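Local coordinates for protein 4-phosphoerythronate dehydrogenase (Lactobacillus jensenii, PDB 4PRK) that probably catalyses the NAD-dependent interconversion of pyruvate and D-lactate, as a D-lactate dehydrogenase of the D-isomer-specific 2-hydroxyacid dehydrogenase family, at residues C25-I30 against I310-T315; M115-K120 against I253-L258. All blocks are in the same frame, centred on the assembly; numbering follows the deposited sequence.

After strand 2-6 and helix 10-23, the chain forms strand 26-30, an outer strand of the five-stranded parallel sheet. Contact 1 opens here and closes after 279 intervening residues, when helix 301-319 packs against that strand, so the two ends of the chain meet in one domain. Within this long loop, helix 103-118 leads into the Rossmann-type domain, where contact 2 ties its end to strand 255-258 of the seven-stranded sheet across 132 intervening residues. The two loops are therefore nested and do not cross. The contacts lie on opposite sides of the chain's centre, about 40 Å apart between centres and about 24 Å between nearest atoms, and each lies in a different domain.

Contact 1 of 2, residues C25-I30 against I310-T315; sequences CELKLI and ISLRDT
L312 meets both C25 and L27, and this small apolar cluster packs helix 301-319 against the outer strand 26-30 of a five-stranded parallel sheet. Its strand order, 2-1-3-4-5, is that of a flavodoxin-like alpha/beta domain, as in the N-terminal domain of D-2-hydroxyacid dehydrogenases, to which the last helix of the chain returns. The evidence for the packing is local: the nearest CA atoms, those of L27 and L312, are 9.5 Å apart, and side chains alone bridge that gap.

L312 contributes about half of the 103 Å² buried, and its two branches divide the work. CD2 lies 4.0 Å from C25 SG, while CD1 reaches L27 CD2 at 3.9 Å. CD1 is also 4.1 Å from C25 SG, so the sulfur faces the fork of the leucine rather than one methyl. CG of L312 stands anti to its backbone N (chi1 176°), which extends the fork from the helix toward the strand. L27 does not start out aimed at the helix; its CD2 branch swings nearer and crosses the L312 side chain at a slant. I3, T19, F23 and L49 also touch L312, so its side chain sits among the sheet and helix 10-23 on this face.

Polar groups of the same helical segment bond away from the strand. D314 OD1 takes R313 NH2 in a salt bridge of 3.1 Å on its anti side, and the D314 carboxylate also accepts from the backbone N atoms of H325 and F326, which ties down the tail following the helix. S311 O accepts twice from T315: its N at 2.6 Å, and its OG1 at 2.7 Å, which lies 58° above the carbonyl plane.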
ATOM      1  N   CYS A  25     -14.570  28.825  21.516  1.00 43.58           N
ATOM      2  CA  CYS A  25     -14.548  30.236  21.194  1.00 46.90           C
ATOM      3  C   CYS A  25     -15.816  30.533  20.431  1.00 46.62           C
ATOM      4  O   CYS A  25     -16.543  29.597  20.037  1.00 52.93           O
ATOM      5  CB  CYS A  25     -13.324  30.571  20.331  1.00 50.25           C
ATOM      6  SG  CYS A  25     -13.464  29.960  18.645  1.00 52.56           S
ATOM      7  N   GLU A  26     -16.074  31.809  20.205  1.00 41.46           N
ATOM      8  CA  GLU A  26     -17.262  32.227  19.503  1.00 47.30           C
ATOM      9  C   GLU A  26     -16.833  32.745  18.162  1.00 50.18           C
ATOM     10  O   GLU A  26     -15.816  33.436  18.063  1.00 52.29           O
ATOM     11  CB  GLU A  26     -17.941  33.332  20.284  1.00 55.62           C
ATOM     12  CG  GLU A  26     -19.167  33.909  19.606  1.00 66.85           C
ATOM     13  CD  GLU A  26     -19.990  34.799  20.538  1.00 74.60           C
ATOM     14  OE1 GLU A  26     -19.648  34.911  21.750  1.00 69.21           O
ATOM     15  OE2 GLU A  26     -20.977  35.384  20.039  1.00 74.37           O
ATOM     16  N   LEU A  27     -17.590  32.402  17.124  1.00 49.82           N
ATOM     17  CA  LEU A  27     -17.302  32.891  15.758  1.00 54.24           C
ATOM     18  C   LEU A  27     -18.368  33.867  15.264  1.00 47.45           C
ATOM     19  O   LEU A  27     -19.485  33.463  14.979  1.00 37.27           O
ATOM     20  CB  LEU A  27     -17.161  31.734  14.714  1.00 51.74           C
ATOM     21  CG  LEU A  27     -15.982  30.753  14.924  1.00 49.13           C
ATOM     22  CD1 LEU A  27     -15.994  29.595  13.933  1.00 44.05           C
ATOM     23  CD2 LEU A  27     -14.627  31.446  14.916  1.00 47.19           C
ATOM     24  N   LYS A  28     -17.974  35.126  15.091  1.00 46.30           N
ATOM     25  CA  LYS A  28     -18.852  36.141  14.513  1.00 45.57           C
ATOM     26  C   LYS A  28     -18.783  36.187  12.998  1.00 48.10           C
ATOM     27  O   LYS A  28     -17.800  36.704  12.414  1.00 40.16           O
ATOM     28  CB  LYS A  28     -18.502  37.517  15.084  1.00 52.35           C
ATOM     29  CG  LYS A  28     -19.347  38.676  14.561  1.00 58.14           C
ATOM     30  CD  LYS A  28     -19.429  39.769  15.621  1.00 62.99           C
ATOM     31  CE  LYS A  28     -19.492  41.172  15.042  1.00 64.85           C
ATOM     32  NZ  LYS A  28     -19.238  42.150  16.147  1.00 65.89           N
ATOM     33  N   LEU A  29     -19.847  35.709  12.349  1.00 44.63           N
ATOM     34  CA  LEU A  29     -19.796  35.572  10.902  1.00 47.43           C
ATOM     35  C   LEU A  29     -20.255  36.784  10.212  1.00 42.72           C
ATOM     36  O   LEU A  29     -21.359  37.156  10.411  1.00 46.05           O
ATOM     37  CB  LEU A  29     -20.668  34.435  10.426  1.00 49.20           C
ATOM     38  CG  LEU A  29     -19.889  33.130  10.486  1.00 52.19           C
ATOM     39  CD1 LEU A  29     -19.390  32.785  11.890  1.00 49.35           C
ATOM     40  CD2 LEU A  29     -20.796  32.059   9.910  1.00 54.19           C
ATOM     41  N   ILE A  30     -19.426  37.356   9.360  1.00 47.76           N
ATOM     42  CA  ILE A  30     -19.860  38.430   8.459  1.00 54.68           C
ATOM     43  C   ILE A  30     -19.945  37.956   6.979  1.00 56.12           C
ATOM     44  O   ILE A  30     -18.974  37.374   6.427  1.00 51.43           O
ATOM     45  CB  ILE A  30     -18.924  39.643   8.576  1.00 60.17           C
ATOM     46  CG1 ILE A  30     -18.811  40.105  10.050  1.00 63.91           C
ATOM     47  CG2 ILE A  30     -19.411  40.761   7.667  1.00 64.19           C
ATOM     48  CD1 ILE A  30     -17.587  39.590  10.795  1.00 67.29           C
ATOM     49  N   ILE A 310      -7.317  25.733  10.902  1.00 38.70           N
ATOM     50  CA  ILE A 310      -5.900  26.073  10.890  1.00 41.06           C
ATOM     51  C   ILE A 310      -5.654  27.595  11.029  1.00 38.57           C
ATOM     52  O   ILE A 310      -4.812  28.006  11.836  1.00 38.24           O
ATOM     53  CB  ILE A 310      -5.156  25.497   9.661  1.00 42.91           C
ATOM     54  CG1 ILE A 310      -5.129  23.940   9.774  1.00 43.63           C
ATOM     55  CG2 ILE A 310      -3.734  26.059   9.602  1.00 42.26           C
ATOM     56  CD1 ILE A 310      -4.546  23.201   8.575  1.00 41.35           C
ATOM     57  N   SER A 311      -6.373  28.416  10.272  1.00 35.31           N
ATOM     58  CA  SER A 311      -6.299  29.856  10.460  1.00 35.80           C
ATOM     59  C   SER A 311      -6.731  30.288  11.905  1.00 42.09           C
ATOM     60  O   SER A 311      -5.982  30.974  12.634  1.00 40.89           O
ATOM     61  CB  SER A 311      -7.138  30.532   9.382  1.00 36.61           C
ATOM     62  OG  SER A 311      -8.505  30.158   9.429  1.00 37.20           O
ATOM     63  N   LEU A 312      -7.905  29.817  12.323  1.00 41.57           N
ATOM     64  CA  LEU A 312      -8.456  30.103  13.660  1.00 45.34           C
ATOM     65  C   LEU A 312      -7.379  29.867  14.742  1.00 44.91           C
ATOM     66  O   LEU A 312      -7.166  30.721  15.594  1.00 43.67           O
ATOM     67  CB  LEU A 312      -9.707  29.181  13.933  1.00 42.42           C
ATOM     68  CG  LEU A 312     -10.388  29.249  15.326  1.00 46.80           C
ATOM     69  CD1 LEU A 312     -10.888  30.675  15.558  1.00 43.54           C
ATOM     70  CD2 LEU A 312     -11.530  28.249  15.564  1.00 47.74           C
ATOM     71  N   ARG A 313      -6.737  28.692  14.678  1.00 42.43           N
ATOM     72  CA  ARG A 313      -5.711  28.259  15.607  1.00 44.95           C
ATOM     73  C   ARG A 313      -4.490  29.196  15.599  1.00 46.06           C
ATOM     74  O   ARG A 313      -4.062  29.634  16.661  1.00 48.79           O
ATOM     75  CB  ARG A 313      -5.288  26.800  15.336  1.00 45.88           C
ATOM     76  CG  ARG A 313      -4.714  26.096  16.558  1.00 49.97           C
ATOM     77  CD  ARG A 313      -3.301  25.550  16.334  1.00 55.28           C
ATOM     78  NE  ARG A 313      -2.351  26.641  16.075  1.00 63.27           N
ATOM     79  CZ  ARG A 313      -1.361  27.052  16.876  1.00 56.47           C
ATOM     80  NH1 ARG A 313      -1.107  26.454  18.026  1.00 56.66           N
ATOM     81  NH2 ARG A 313      -0.600  28.070  16.493  1.00 52.61           N
ATOM     82  N   ASP A 314      -3.927  29.517  14.438  1.00 46.47           N
ATOM     83  CA  ASP A 314      -2.845  30.530  14.398  1.00 50.80           C
ATOM     84  C   ASP A 314      -3.362  31.877  14.868  1.00 51.21           C
ATOM     85  O   ASP A 314      -2.624  32.620  15.488  1.00 47.65           O
ATOM     86  CB  ASP A 314      -2.242  30.738  12.995  1.00 48.97           C
ATOM     87  CG  ASP A 314      -1.166  29.709  12.643  1.00 50.20           C
ATOM     88  OD1 ASP A 314      -0.860  28.824  13.474  1.00 41.84           O
ATOM     89  OD2 ASP A 314      -0.622  29.790  11.516  1.00 53.34           O
ATOM     90  N   THR A 315      -4.624  32.192  14.555  1.00 51.98           N
ATOM     91  CA  THR A 315      -5.178  33.499  14.860  1.00 49.46           C
ATOM     92  C   THR A 315      -5.344  33.690  16.360  1.00 49.82           C
ATOM     93  O   THR A 315      -4.933  34.727  16.881  1.00 42.41           O
ATOM     94  CB  THR A 315      -6.470  33.728  14.085  1.00 50.41           C
ATOM     95  OG1 THR A 315      -6.136  33.676  12.700  1.00 46.49           O
ATOM     96  CG2 THR A 315      -7.109  35.111  14.420  1.00 49.44           C
TER

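Contact 2 of 2, residues M115-K120 against I253-L258; sequences MYLNRK and IAAAGL
L117 projects from the last turn of helix 103-118 onto A255, A256 and G257, joining that helix to the next-to-edge strand of the seven-stranded parallel sheet of the Rossmann-type NAD-binding domain. Strand 255-258 pairs on one flank with strand 229-232, through L230, and on the other with edge strand 290-292, through I291, so L117 packs one strand in from the sheet's margin.

The leucine CG lies beside the backbone N, anti to the carbonyl carbon (chi1 -62°), and CD1 continues the chain away from CA (chi2 170°). This extended form carries CD1 down to the strand backbone. It stops 3.3 Å from A256 O, 3.4 Å from A256 C and 3.6 Å from G257 N; such similar separations place the methyl over the flat face of the A256-G257 peptide. Nearer the helix axis, L117 CB touches A255 CB at 3.9 Å. Alternation along the strand explains the fit: the A255 methyl points toward the helix, A256 turns its methyl to the other face, against L244 of helix 241-250, and G257 places no side chain in the way of CD1. With the CA atoms of L117 and A255 only 6.4 Å apart, helix and strand approach closely.

Beyond L117 the helix closes in a Schellman motif, with K120 at positive phi (54°). Facing a second subunit, the Y116 ring stacks on Y116 of that subunit, and R119 NH1 and NH2 donate to the backbone oxygens of A105 and A297 of the second subunit. L117 thus faces the sheet, while Y116 and R119 face the second subunit. R119 N still makes a regular helical bond to M115 O at 2.8 Å, whereas K120 N turns back to L117 O at 3.0 Å, one of the bonds of the Schellman motif.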
ATOM      1  N   MET A 115      -8.230   7.931 -13.699  1.00 24.65           N
ATOM      2  CA  MET A 115      -8.721   6.576 -13.810  1.00 26.11           C
ATOM      3  C   MET A 115      -9.952   6.560 -14.696  1.00 26.32           C
ATOM      4  O   MET A 115     -10.061   5.727 -15.574  1.00 26.26           O
ATOM      5  CB  MET A 115      -9.068   5.945 -12.465  1.00 26.58           C
ATOM      6  CG  MET A 115      -8.099   6.304 -11.386  1.00 32.51           C
ATOM      7  SD  MET A 115      -7.920   4.979 -10.237  1.00 47.09           S
ATOM      8  CE  MET A 115      -6.968   4.086 -11.536  1.00 34.11           C
ATOM      9  N   TYR A 116     -10.881   7.462 -14.447  1.00 26.96           N
ATOM     10  CA  TYR A 116     -12.054   7.579 -15.340  1.00 27.89           C
ATOM     11  C   TYR A 116     -11.671   7.697 -16.821  1.00 27.15           C
ATOM     12  O   TYR A 116     -12.174   6.953 -17.682  1.00 26.67           O
ATOM     13  CB  TYR A 116     -12.937   8.731 -14.915  1.00 27.97           C
ATOM     14  CG  TYR A 116     -14.152   8.967 -15.768  1.00 28.74           C
ATOM     15  CD1 TYR A 116     -14.037   9.683 -16.904  1.00 32.32           C
ATOM     16  CD2 TYR A 116     -15.421   8.573 -15.356  1.00 33.69           C
ATOM     17  CE1 TYR A 116     -15.111   9.945 -17.709  1.00 35.19           C
ATOM     18  CE2 TYR A 116     -16.544   8.852 -16.123  1.00 33.74           C
ATOM     19  CZ  TYR A 116     -16.351   9.535 -17.312  1.00 36.38           C
ATOM     20  OH  TYR A 116     -17.326   9.879 -18.125  1.00 31.52           O
ATOM     21  N   LEU A 117     -10.784   8.628 -17.121  1.00 26.17           N
ATOM     22  CA  LEU A 117     -10.345   8.796 -18.503  1.00 25.81           C
ATOM     23  C   LEU A 117      -9.614   7.607 -19.025  1.00 24.84           C
ATOM     24  O   LEU A 117      -9.788   7.292 -20.166  1.00 27.60           O
ATOM     25  CB  LEU A 117      -9.501  10.049 -18.675  1.00 24.18           C
ATOM     26  CG  LEU A 117     -10.271  11.303 -18.337  1.00 22.88           C
ATOM     27  CD1 LEU A 117      -9.387  12.513 -18.281  1.00 22.11           C
ATOM     28  CD2 LEU A 117     -11.419  11.469 -19.350  1.00 24.94           C
ATOM     29  N   ASN A 118      -8.813   6.941 -18.179  1.00 27.72           N
ATOM     30  CA  ASN A 118      -8.115   5.688 -18.546  1.00 26.71           C
ATOM     31  C   ASN A 118      -9.075   4.611 -18.885  1.00 25.56           C
ATOM     32  O   ASN A 118      -8.835   3.858 -19.788  1.00 23.76           O
ATOM     33  CB  ASN A 118      -7.187   5.192 -17.436  1.00 26.68           C
ATOM     34  CG  ASN A 118      -6.529   3.858 -17.752  1.00 26.59           C
ATOM     35  OD1 ASN A 118      -5.710   3.754 -18.668  1.00 25.83           O
ATOM     36  ND2 ASN A 118      -6.809   2.847 -16.931  1.00 24.90           N
ATOM     37  N   ARG A 119     -10.180   4.542 -18.162  1.00 26.09           N
ATOM     38  CA  ARG A 119     -11.208   3.560 -18.459  1.00 26.56           C
ATOM     39  C   ARG A 119     -12.154   4.008 -19.615  1.00 28.11           C
ATOM     40  O   ARG A 119     -13.072   3.233 -20.023  1.00 25.02           O
ATOM     41  CB  ARG A 119     -12.015   3.271 -17.166  1.00 27.24           C
ATOM     42  CG  ARG A 119     -11.178   2.654 -16.029  1.00 29.36           C
ATOM     43  CD  ARG A 119     -10.371   1.411 -16.460  1.00 29.14           C
ATOM     44  NE  ARG A 119     -11.257   0.374 -17.019  1.00 29.80           N
ATOM     45  CZ  ARG A 119     -11.376  -0.906 -16.607  1.00 30.09           C
ATOM     46  NH1 ARG A 119     -10.657  -1.425 -15.623  1.00 31.34           N
ATOM     47  NH2 ARG A 119     -12.211  -1.717 -17.248  1.00 31.88           N
ATOM     48  N   LYS A 120     -11.967   5.249 -20.090  1.00 24.23           N
ATOM     49  CA  LYS A 120     -12.724   5.820 -21.225  1.00 25.38           C
ATOM     50  C   LYS A 120     -14.214   5.741 -21.043  1.00 25.86           C
ATOM     51  O   LYS A 120     -14.973   5.529 -22.015  1.00 29.73           O
ATOM     52  CB  LYS A 120     -12.327   5.132 -22.539  1.00 25.73           C
ATOM     53  CG  LYS A 120     -10.816   5.047 -22.718  1.00 24.80           C
ATOM     54  CD  LYS A 120     -10.427   4.183 -23.916  1.00 26.78           C
ATOM     55  CE  LYS A 120      -9.015   4.510 -24.342  1.00 28.74           C
ATOM     56  NZ  LYS A 120      -8.523   3.549 -25.352  1.00 32.46           N
ATOM     57  N   ILE A 253      -2.784  13.273 -28.030  1.00 35.94           N
ATOM     58  CA  ILE A 253      -2.954  12.682 -26.670  1.00 33.86           C
ATOM     59  C   ILE A 253      -4.327  12.039 -26.624  1.00 32.82           C
ATOM     60  O   ILE A 253      -5.194  12.339 -27.472  1.00 33.56           O
ATOM     61  CB  ILE A 253      -2.853  13.728 -25.515  1.00 32.12           C
ATOM     62  CG1 ILE A 253      -4.036  14.689 -25.544  1.00 35.23           C
ATOM     63  CG2 ILE A 253      -1.523  14.492 -25.526  1.00 34.33           C
ATOM     64  CD1 ILE A 253      -4.088  15.618 -24.340  1.00 35.52           C
ATOM     65  N   ALA A 254      -4.554  11.182 -25.636  1.00 28.61           N
ATOM     66  CA  ALA A 254      -5.800  10.408 -25.601  1.00 30.32           C
ATOM     67  C   ALA A 254      -6.937  11.083 -24.793  1.00 30.50           C
ATOM     68  O   ALA A 254      -8.117  10.835 -25.061  1.00 28.14           O
ATOM     69  CB  ALA A 254      -5.529   9.014 -25.071  1.00 31.25           C
ATOM     70  N   ALA A 255      -6.574  11.971 -23.850  1.00 31.99           N
ATOM     71  CA  ALA A 255      -7.503  12.491 -22.871  1.00 28.16           C
ATOM     72  C   ALA A 255      -6.875  13.552 -21.981  1.00 28.44           C
ATOM     73  O   ALA A 255      -5.666  13.627 -21.860  1.00 29.34           O
ATOM     74  CB  ALA A 255      -8.057  11.355 -21.998  1.00 27.44           C
ATOM     75  N   ALA A 256      -7.730  14.317 -21.297  1.00 26.51           N
ATOM     76  CA  ALA A 256      -7.270  15.356 -20.408  1.00 26.99           C
ATOM     77  C   ALA A 256      -8.281  15.534 -19.319  1.00 26.09           C
ATOM     78  O   ALA A 256      -9.468  15.500 -19.595  1.00 26.19           O
ATOM     79  CB  ALA A 256      -7.130  16.665 -21.168  1.00 28.50           C
ATOM     80  N   GLY A 257      -7.792  15.732 -18.099  1.00 24.75           N
ATOM     81  CA  GLY A 257      -8.629  16.057 -16.938  1.00 23.54           C
ATOM     82  C   GLY A 257      -8.124  17.368 -16.322  1.00 24.42           C
ATOM     83  O   GLY A 257      -6.974  17.463 -15.842  1.00 23.92           O
ATOM     84  N   LEU A 258      -8.971  18.398 -16.368  1.00 25.70           N
ATOM     85  CA  LEU A 258      -8.554  19.732 -15.971  1.00 27.49           C
ATOM     86  C   LEU A 258      -9.426  20.165 -14.850  1.00 27.63           C
ATOM     87  O   LEU A 258     -10.635  20.156 -15.004  1.00 29.16           O
ATOM     88  CB  LEU A 258      -8.687  20.717 -17.132  1.00 28.87           C
ATOM     89  CG  LEU A 258      -8.146  20.198 -18.489  1.00 34.70           C
ATOM     90  CD1 LEU A 258      -8.598  21.071 -19.621  1.00 41.97           C
ATOM     91  CD2 LEU A 258      -6.645  20.119 -18.515  1.00 33.89           C
TER